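Local coordinates for tetraacyldisaccharide 4'-kinase (Aquifex aeolicus, PDB 4ITM), which probably transfers the gamma-phosphate of ATP to the 4'-position of a tetraacyldisaccharide 1-phosphate, giving lipid IVA in lipid A biosynthesis, at residues P101-K106 with T278-I283; C209-S214 with N290-N295. All coordinates share one frame; numbering follows the deposited sequence.

Both contacts are largely buried, and both reach the bound ATP. The centres of the two contacts are about 12 Å apart. Interaction 1 is a small apolar meeting of two helices, 99-107 and 279-282, bridged at one edge by a water. Interaction 2 is larger, 537 Å² against 249 Å², and pairs strands 201-212 and 291-300 through backbone hydrogen bonds. Helix 279-282 and strand 291-300 follow each other in the chain, so the second partners of the two contacts are neighbours. Leu-282 joins them: its CD2 packs on CB of Ala-293, 3.7 Å away. Interaction 1 touches the ribose and the N3 side of the adenine; interaction 2 lies by the C2 and N1 side.

Interaction 1. Residues P101-K106 with T278-I283; sequences PYLMAK and TPKDLI. With ATP (adenosine-5'-triphosphate), chain B.
In this P-loop kinase, helix 99-107 meets the short helix 279-282 beside the bound ATP, with Leu-103 touching Pro-279, Lys-280 and Ile-283. The contact is mainly apolar. Leu-103 has CG anti to its own N (chi1 168°), which carries both methyls over to the short helix. CD1 of Leu-103 lies 3.8 Å from CB of Pro-279, and CG2 of Ile-283 packs on the same Leu-103 methyl. CD2 of Leu-103 is 3.6 Å from CG of Lys-280. CD2 of Leu-103 also comes within 3.2 Å of O2' of ATP. With an alanine here, the Pro-279 ring and CG2 of Ile-283 would probably lose the methyl they pack on, and a gap would open beside the ribose. CG of Pro-279 is 3.7 Å from ATP N3, so both helices border the nucleotide. Phe-216 packs on Leu-103 and Ile-283 from a loop. The Tyr-102 ring and the Ile-283 side chain run alongside one another, pointing opposite ways, with CD2 of Tyr-102 3.9 Å from CB of Ile-283. Thr-278 is the N-cap of the short helix, its OG1 accepting from Asp-281 N. Between the two segments, a water at the edge of the Tyr-102 ring, in its plane, lies 3.0 Å from OH of Tyr-102 and donates to Ile-283 O.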
loop_
_atom_site.group_PDB
_atom_site.type_symbol
_atom_site.label_atom_id
_atom_site.label_comp_id
_atom_site.label_asym_id
_atom_site.label_seq_id
_atom_site.Cartn_x
_atom_site.Cartn_y
_atom_site.Cartn_z
ATOM N N PRO A 101 -2.772 -7.953 2.176
ATOM C CA PRO A 101 -4.200 -7.719 1.923
ATOM C C PRO A 101 -4.983 -7.710 3.236
ATOM O O PRO A 101 -5.951 -6.965 3.359
ATOM C CB PRO A 101 -4.614 -8.926 1.065
ATOM C CG PRO A 101 -3.352 -9.497 0.542
ATOM C CD PRO A 101 -2.304 -9.219 1.583
ATOM N N TYR A 102 -4.561 -8.517 4.209
ATOM C CA TYR A 102 -5.231 -8.528 5.502
ATOM C C TYR A 102 -5.096 -7.163 6.185
ATOM O O TYR A 102 -6.048 -6.652 6.764
ATOM C CB TYR A 102 -4.662 -9.630 6.393
ATOM C CG TYR A 102 -5.434 -9.849 7.677
ATOM C CD1 TYR A 102 -6.468 -10.787 7.748
ATOM C CD2 TYR A 102 -5.126 -9.120 8.823
ATOM C CE1 TYR A 102 -7.171 -10.988 8.943
ATOM C CE2 TYR A 102 -5.817 -9.304 10.003
ATOM C CZ TYR A 102 -6.839 -10.232 10.062
ATOM O OH TYR A 102 -7.510 -10.397 11.250
ATOM N N LEU A 103 -3.911 -6.570 6.109
ATOM C CA LEU A 103 -3.695 -5.300 6.782
ATOM C C LEU A 103 -4.548 -4.206 6.151
ATOM O O LEU A 103 -5.137 -3.378 6.852
ATOM C CB LEU A 103 -2.212 -4.918 6.790
ATOM C CG LEU A 103 -1.887 -3.481 7.209
ATOM C CD1 LEU A 103 -2.406 -3.163 8.623
ATOM C CD2 LEU A 103 -0.389 -3.243 7.116
ATOM N N MET A 104 -4.646 -4.224 4.827
ATOM C CA MET A 104 -5.443 -3.229 4.135
ATOM C C MET A 104 -6.908 -3.317 4.511
ATOM O O MET A 104 -7.563 -2.303 4.711
ATOM C CB MET A 104 -5.246 -3.363 2.638
ATOM C CG MET A 104 -3.840 -2.969 2.256
ATOM S SD MET A 104 -3.603 -3.215 0.509
ATOM C CE MET A 104 -4.598 -1.867 -0.029
ATOM N N ALA A 105 -7.403 -4.541 4.636
ATOM C CA ALA A 105 -8.764 -4.773 5.085
ATOM C C ALA A 105 -8.983 -4.226 6.507
ATOM O O ALA A 105 -10.058 -3.726 6.828
ATOM C CB ALA A 105 -9.093 -6.266 5.011
ATOM N N LYS A 106 -7.960 -4.302 7.352
ATOM C CA LYS A 106 -8.085 -3.773 8.712
ATOM C C LYS A 106 -7.966 -2.259 8.738
ATOM O O LYS A 106 -8.626 -1.602 9.533
ATOM C CB LYS A 106 -7.063 -4.400 9.658
ATOM C CG LYS A 106 -7.378 -5.848 10.027
ATOM C CD LYS A 106 -8.603 -5.964 10.929
ATOM C CE LYS A 106 -8.736 -7.386 11.449
ATOM N NZ LYS A 106 -9.943 -7.623 12.303
ATOM N N THR A 278 4.151 -1.641 14.827
ATOM C CA THR A 278 3.709 -1.247 13.485
ATOM C C THR A 278 2.382 -1.911 13.160
ATOM O O THR A 278 2.046 -2.951 13.739
ATOM C CB THR A 278 4.721 -1.667 12.382
ATOM O OG1 THR A 278 4.690 -3.089 12.234
ATOM C CG2 THR A 278 6.138 -1.217 12.740
ATOM N N PRO A 279 1.606 -1.308 12.250
ATOM C CA PRO A 279 0.347 -1.963 11.874
ATOM C C PRO A 279 0.577 -3.358 11.280
ATOM O O PRO A 279 -0.260 -4.233 11.486
ATOM C CB PRO A 279 -0.250 -0.989 10.854
ATOM C CG PRO A 279 0.260 0.354 11.320
ATOM C CD PRO A 279 1.683 0.073 11.736
ATOM N N LYS A 280 1.706 -3.571 10.604
ATOM C CA LYS A 280 2.031 -4.887 10.055
ATOM C C LYS A 280 2.270 -5.921 11.149
ATOM O O LYS A 280 2.026 -7.116 10.949
ATOM C CB LYS A 280 3.248 -4.828 9.121
ATOM C CG LYS A 280 2.920 -4.472 7.683
ATOM C CD LYS A 280 4.127 -4.589 6.740
ATOM C CE LYS A 280 5.272 -3.668 7.146
ATOM N NZ LYS A 280 6.372 -3.658 6.130
ATOM N N ASP A 281 2.761 -5.471 12.294
ATOM C CA ASP A 281 2.906 -6.373 13.428
ATOM C C ASP A 281 1.594 -6.517 14.199
ATOM O O ASP A 281 1.282 -7.596 14.718
ATOM C CB ASP A 281 4.004 -5.889 14.371
ATOM C CG ASP A 281 5.363 -5.878 13.719
ATOM O OD1 ASP A 281 5.846 -6.964 13.335
ATOM O OD2 ASP A 281 5.950 -4.784 13.596
ATOM N N LEU A 282 0.839 -5.427 14.275
ATOM C CA LEU A 282 -0.391 -5.382 15.076
ATOM C C LEU A 282 -1.418 -6.446 14.649
ATOM O O LEU A 282 -2.117 -7.022 15.490
ATOM C CB LEU A 282 -1.009 -3.980 15.019
ATOM C CG LEU A 282 -2.141 -3.723 16.019
ATOM C CD1 LEU A 282 -1.657 -3.977 17.457
ATOM C CD2 LEU A 282 -2.698 -2.313 15.879
ATOM N N ILE A 283 -1.489 -6.722 13.347
ATOM C CA ILE A 283 -2.460 -7.689 12.814
ATOM C C ILE A 283 -2.291 -9.087 13.406
ATOM O O ILE A 283 -3.236 -9.874 13.421
ATOM C CB ILE A 283 -2.404 -7.800 11.263
ATOM C CG1 ILE A 283 -1.121 -8.494 10.792
ATOM C CG2 ILE A 283 -2.553 -6.452 10.605
ATOM C CD1 ILE A 283 -1.101 -8.738 9.270
HETATM P PG ATP B . 3.652 0.484 1.768
HETATM O O1G ATP B . 4.383 0.309 0.467
HETATM O O2G ATP B . 2.201 0.876 1.669
HETATM O O3G ATP B . 3.901 -0.622 2.770
HETATM P PB ATP B . 5.862 2.159 2.523
HETATM O O1B ATP B . 6.231 3.147 1.437
HETATM O O2B ATP B . 6.679 0.905 2.650
HETATM O O3B ATP B . 4.298 1.780 2.483
HETATM P PA ATP B . 5.095 4.146 4.513
HETATM O O1A ATP B . 6.210 4.985 5.078
HETATM O O2A ATP B . 4.139 4.781 3.543
HETATM O O3A ATP B . 5.925 2.886 3.946
HETATM O "O5'" ATP B . 4.248 3.518 5.745
HETATM C "C5'" ATP B . 4.841 2.485 6.545
HETATM C "C4'" ATP B . 3.834 1.409 6.955
HETATM O "O4'" ATP B . 2.840 1.919 7.855
HETATM C "C3'" ATP B . 3.084 0.822 5.767
HETATM O "O3'" ATP B . 3.804 -0.282 5.209
HETATM C "C2'" ATP B . 1.718 0.465 6.350
HETATM O "O2'" ATP B . 1.741 -0.804 7.011
HETATM C "C1'" ATP B . 1.534 1.461 7.480
HETATM N N9 ATP B . 0.798 2.678 7.071
HETATM C C8 ATP B . 0.814 3.261 5.854
HETATM N N7 ATP B . 0.063 4.381 5.836
HETATM C C5 ATP B . -0.444 4.530 7.083
HETATM C C6 ATP B . -1.323 5.512 7.757
HETATM N N6 ATP B . -1.818 6.580 7.078
HETATM N N1 ATP B . -1.613 5.291 9.066
HETATM C C2 ATP B . -1.111 4.237 9.748
HETATM N N3 ATP B . -0.309 3.307 9.202
HETATM C C4 ATP B . 0.050 3.409 7.896
HETATM O O HOH W 1 -6.075 -8.829 13.411
#

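Interaction 2. Residues C209-S214 with N290-N295; sequences CCLLNS and NVFALN. With ATP (adenosine-5'-triphosphate), chain B.
Backbone hydrogen bonds tie Leu-212 of strand 201-212 to Ala-293 of strand 291-300 in an antiparallel hydrogen-bonded pair. Leu-212 N donates to Ala-293 O, and Ala-293 N returns a bond to Leu-212 O at 2.9 Å. Further along, Cys-209 and Cys-210 both face Asn-295 in a classic beta bulge. Asn-295 O takes a 3.0 Å bond from Cys-209 N and a weak one from Cys-210 N, while Asn-295 N donates to Cys-210 O. One side-chain hydrogen bond is added: ND2 of Asn-295 donates to SG of Cys-210 at 3.2 Å, with SG tilted 17° out of the amide plane. The carboxamide is directed there with CG anti to the backbone N (chi1 -179°). Carbon-to-carbon packing follows. CG of Leu-212 packs 3.6 Å from CB of Asn-295, and on the other side of the strands CD2 of Leu-211 makes an apolar contact with CD2 of Leu-294 at 4.0 Å. The Phe-292 ring leans obliquely on Asn-213, CE2 of Phe-292 lying 3.8 Å from CB of Asn-213. A water accepts from Ser-214 N and donates to Val-291 O. Leu-294 O lies 3.3 Å from ATP C2. Held by backbone and side-chain bonds to the bulge, Asn-295 is probably restrained beside the adenine, with OD1 near N1.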
loop_
_atom_site.group_PDB
_atom_site.type_symbol
_atom_site.label_atom_id
_atom_site.label_comp_id
_atom_site.label_asym_id
_atom_site.label_seq_id
_atom_site.Cartn_x
_atom_site.Cartn_y
_atom_site.Cartn_z
ATOM N N CYS A 209 -2.386 11.287 13.707
ATOM C CA CYS A 209 -3.745 11.512 14.173
ATOM C C CYS A 209 -4.036 10.867 15.532
ATOM O O CYS A 209 -4.470 11.540 16.461
ATOM C CB CYS A 209 -4.740 11.017 13.118
ATOM S SG CYS A 209 -6.356 10.516 13.745
ATOM N N CYS A 210 -3.798 9.564 15.630
ATOM C CA CYS A 210 -4.226 8.772 16.782
ATOM C C CYS A 210 -3.503 7.425 16.845
ATOM O O CYS A 210 -2.774 7.072 15.931
ATOM C CB CYS A 210 -5.743 8.597 16.810
ATOM S SG CYS A 210 -6.459 7.904 15.312
ATOM N N LEU A 211 -3.663 6.707 17.950
ATOM C CA LEU A 211 -3.379 5.270 18.002
ATOM C C LEU A 211 -4.415 4.373 17.315
ATOM O O LEU A 211 -5.585 4.727 17.205
ATOM C CB LEU A 211 -3.158 4.814 19.444
ATOM C CG LEU A 211 -2.254 5.715 20.284
ATOM C CD1 LEU A 211 -2.101 5.166 21.695
ATOM C CD2 LEU A 211 -0.902 5.889 19.617
ATOM N N LEU A 212 -3.971 3.203 16.869
ATOM C CA LEU A 212 -4.879 2.120 16.532
ATOM C C LEU A 212 -4.772 1.045 17.615
ATOM O O LEU A 212 -3.672 0.633 17.964
ATOM C CB LEU A 212 -4.547 1.547 15.157
ATOM C CG LEU A 212 -4.773 2.488 13.977
ATOM C CD1 LEU A 212 -4.054 1.956 12.753
ATOM C CD2 LEU A 212 -6.293 2.673 13.695
ATOM N N ASN A 213 -5.896 0.605 18.173
ATOM C CA ASN A 213 -5.825 -0.515 19.105
ATOM C C ASN A 213 -5.752 -1.847 18.357
ATOM O O ASN A 213 -5.771 -1.869 17.123
ATOM C CB ASN A 213 -6.935 -0.477 20.168
ATOM C CG ASN A 213 -8.332 -0.770 19.614
ATOM O OD1 ASN A 213 -8.505 -1.314 18.521
ATOM N ND2 ASN A 213 -9.340 -0.411 20.393
ATOM N N SER A 214 -5.670 -2.945 19.100
ATOM C CA SER A 214 -5.485 -4.270 18.511
ATOM C C SER A 214 -6.672 -4.729 17.663
ATOM O O SER A 214 -6.558 -5.704 16.923
ATOM C CB SER A 214 -5.182 -5.311 19.596
ATOM O OG SER A 214 -6.297 -5.507 20.456
ATOM N N ASN A 290 -3.472 -4.116 25.180
ATOM C CA ASN A 290 -2.465 -3.138 25.580
ATOM C C ASN A 290 -1.371 -2.961 24.520
ATOM O O ASN A 290 -0.259 -2.519 24.824
ATOM C CB ASN A 290 -1.866 -3.518 26.932
ATOM C CG ASN A 290 -1.139 -4.855 26.895
ATOM O OD1 ASN A 290 -1.428 -5.711 26.046
ATOM N ND2 ASN A 290 -0.199 -5.047 27.822
ATOM N N VAL A 291 -1.697 -3.329 23.280
ATOM C CA VAL A 291 -0.794 -3.160 22.135
ATOM C C VAL A 291 -1.450 -2.253 21.100
ATOM O O VAL A 291 -2.609 -2.480 20.712
ATOM C CB VAL A 291 -0.453 -4.504 21.486
ATOM C CG1 VAL A 291 0.580 -4.319 20.386
ATOM C CG2 VAL A 291 0.057 -5.483 22.541
ATOM N N PHE A 292 -0.719 -1.220 20.674
ATOM C CA PHE A 292 -1.260 -0.196 19.775
ATOM C C PHE A 292 -0.293 0.098 18.628
ATOM O O PHE A 292 0.889 -0.238 18.703
ATOM C CB PHE A 292 -1.567 1.114 20.521
ATOM C CG PHE A 292 -2.454 0.939 21.733
ATOM C CD1 PHE A 292 -1.924 0.508 22.945
ATOM C CD2 PHE A 292 -3.818 1.212 21.665
ATOM C CE1 PHE A 292 -2.737 0.340 24.066
ATOM C CE2 PHE A 292 -4.637 1.049 22.781
ATOM C CZ PHE A 292 -4.092 0.612 23.983
ATOM N N ALA A 293 -0.818 0.720 17.573
ATOM C CA ALA A 293 -0.010 1.218 16.463
ATOM C C ALA A 293 -0.358 2.676 16.254
ATOM O O ALA A 293 -1.365 3.152 16.770
ATOM C CB ALA A 293 -0.270 0.417 15.191
ATOM N N LEU A 294 0.488 3.385 15.518
ATOM C CA LEU A 294 0.258 4.793 15.212
ATOM C C LEU A 294 -0.603 4.882 13.965
ATOM O O LEU A 294 -0.415 4.118 13.021
ATOM C CB LEU A 294 1.582 5.514 14.950
ATOM C CG LEU A 294 2.709 5.418 15.984
ATOM C CD1 LEU A 294 3.966 6.069 15.440
ATOM C CD2 LEU A 294 2.298 6.067 17.280
ATOM N N ASN A 295 -1.540 5.820 13.970
ATOM C CA ASN A 295 -2.412 6.059 12.839
ATOM C C ASN A 295 -2.131 7.455 12.291
ATOM O O ASN A 295 -2.036 8.410 13.055
ATOM C CB ASN A 295 -3.877 5.930 13.280
ATOM C CG ASN A 295 -4.857 6.145 12.140
ATOM O OD1 ASN A 295 -4.761 5.516 11.082
ATOM N ND2 ASN A 295 -5.793 7.052 12.345
HETATM P PG ATP B . 3.652 0.484 1.768
HETATM O O1G ATP B . 4.383 0.309 0.467
HETATM O O2G ATP B . 2.201 0.876 1.669
HETATM O O3G ATP B . 3.901 -0.622 2.770
HETATM P PB ATP B . 5.862 2.159 2.523
HETATM O O1B ATP B . 6.231 3.147 1.437
HETATM O O2B ATP B . 6.679 0.905 2.650
HETATM O O3B ATP B . 4.298 1.780 2.483
HETATM P PA ATP B . 5.095 4.146 4.513
HETATM O O1A ATP B . 6.210 4.985 5.078
HETATM O O2A ATP B . 4.139 4.781 3.543
HETATM O O3A ATP B . 5.925 2.886 3.946
HETATM O "O5'" ATP B . 4.248 3.518 5.745
HETATM C "C5'" ATP B . 4.841 2.485 6.545
HETATM C "C4'" ATP B . 3.834 1.409 6.955
HETATM O "O4'" ATP B . 2.840 1.919 7.855
HETATM C "C3'" ATP B . 3.084 0.822 5.767
HETATM O "O3'" ATP B . 3.804 -0.282 5.209
HETATM C "C2'" ATP B . 1.718 0.465 6.350
HETATM O "O2'" ATP B . 1.741 -0.804 7.011
HETATM C "C1'" ATP B . 1.534 1.461 7.480
HETATM N N9 ATP B . 0.798 2.678 7.071
HETATM C C8 ATP B . 0.814 3.261 5.854
HETATM N N7 ATP B . 0.063 4.381 5.836
HETATM C C5 ATP B . -0.444 4.530 7.083
HETATM C C6 ATP B . -1.323 5.512 7.757
HETATM N N6 ATP B . -1.818 6.580 7.078
HETATM N N1 ATP B . -1.613 5.291 9.066
HETATM C C2 ATP B . -1.111 4.237 9.748
HETATM N N3 ATP B . -0.309 3.307 9.202
HETATM C C4 ATP B . 0.050 3.409 7.896
HETATM O O HOH W 2 -5.069 -2.508 21.857
#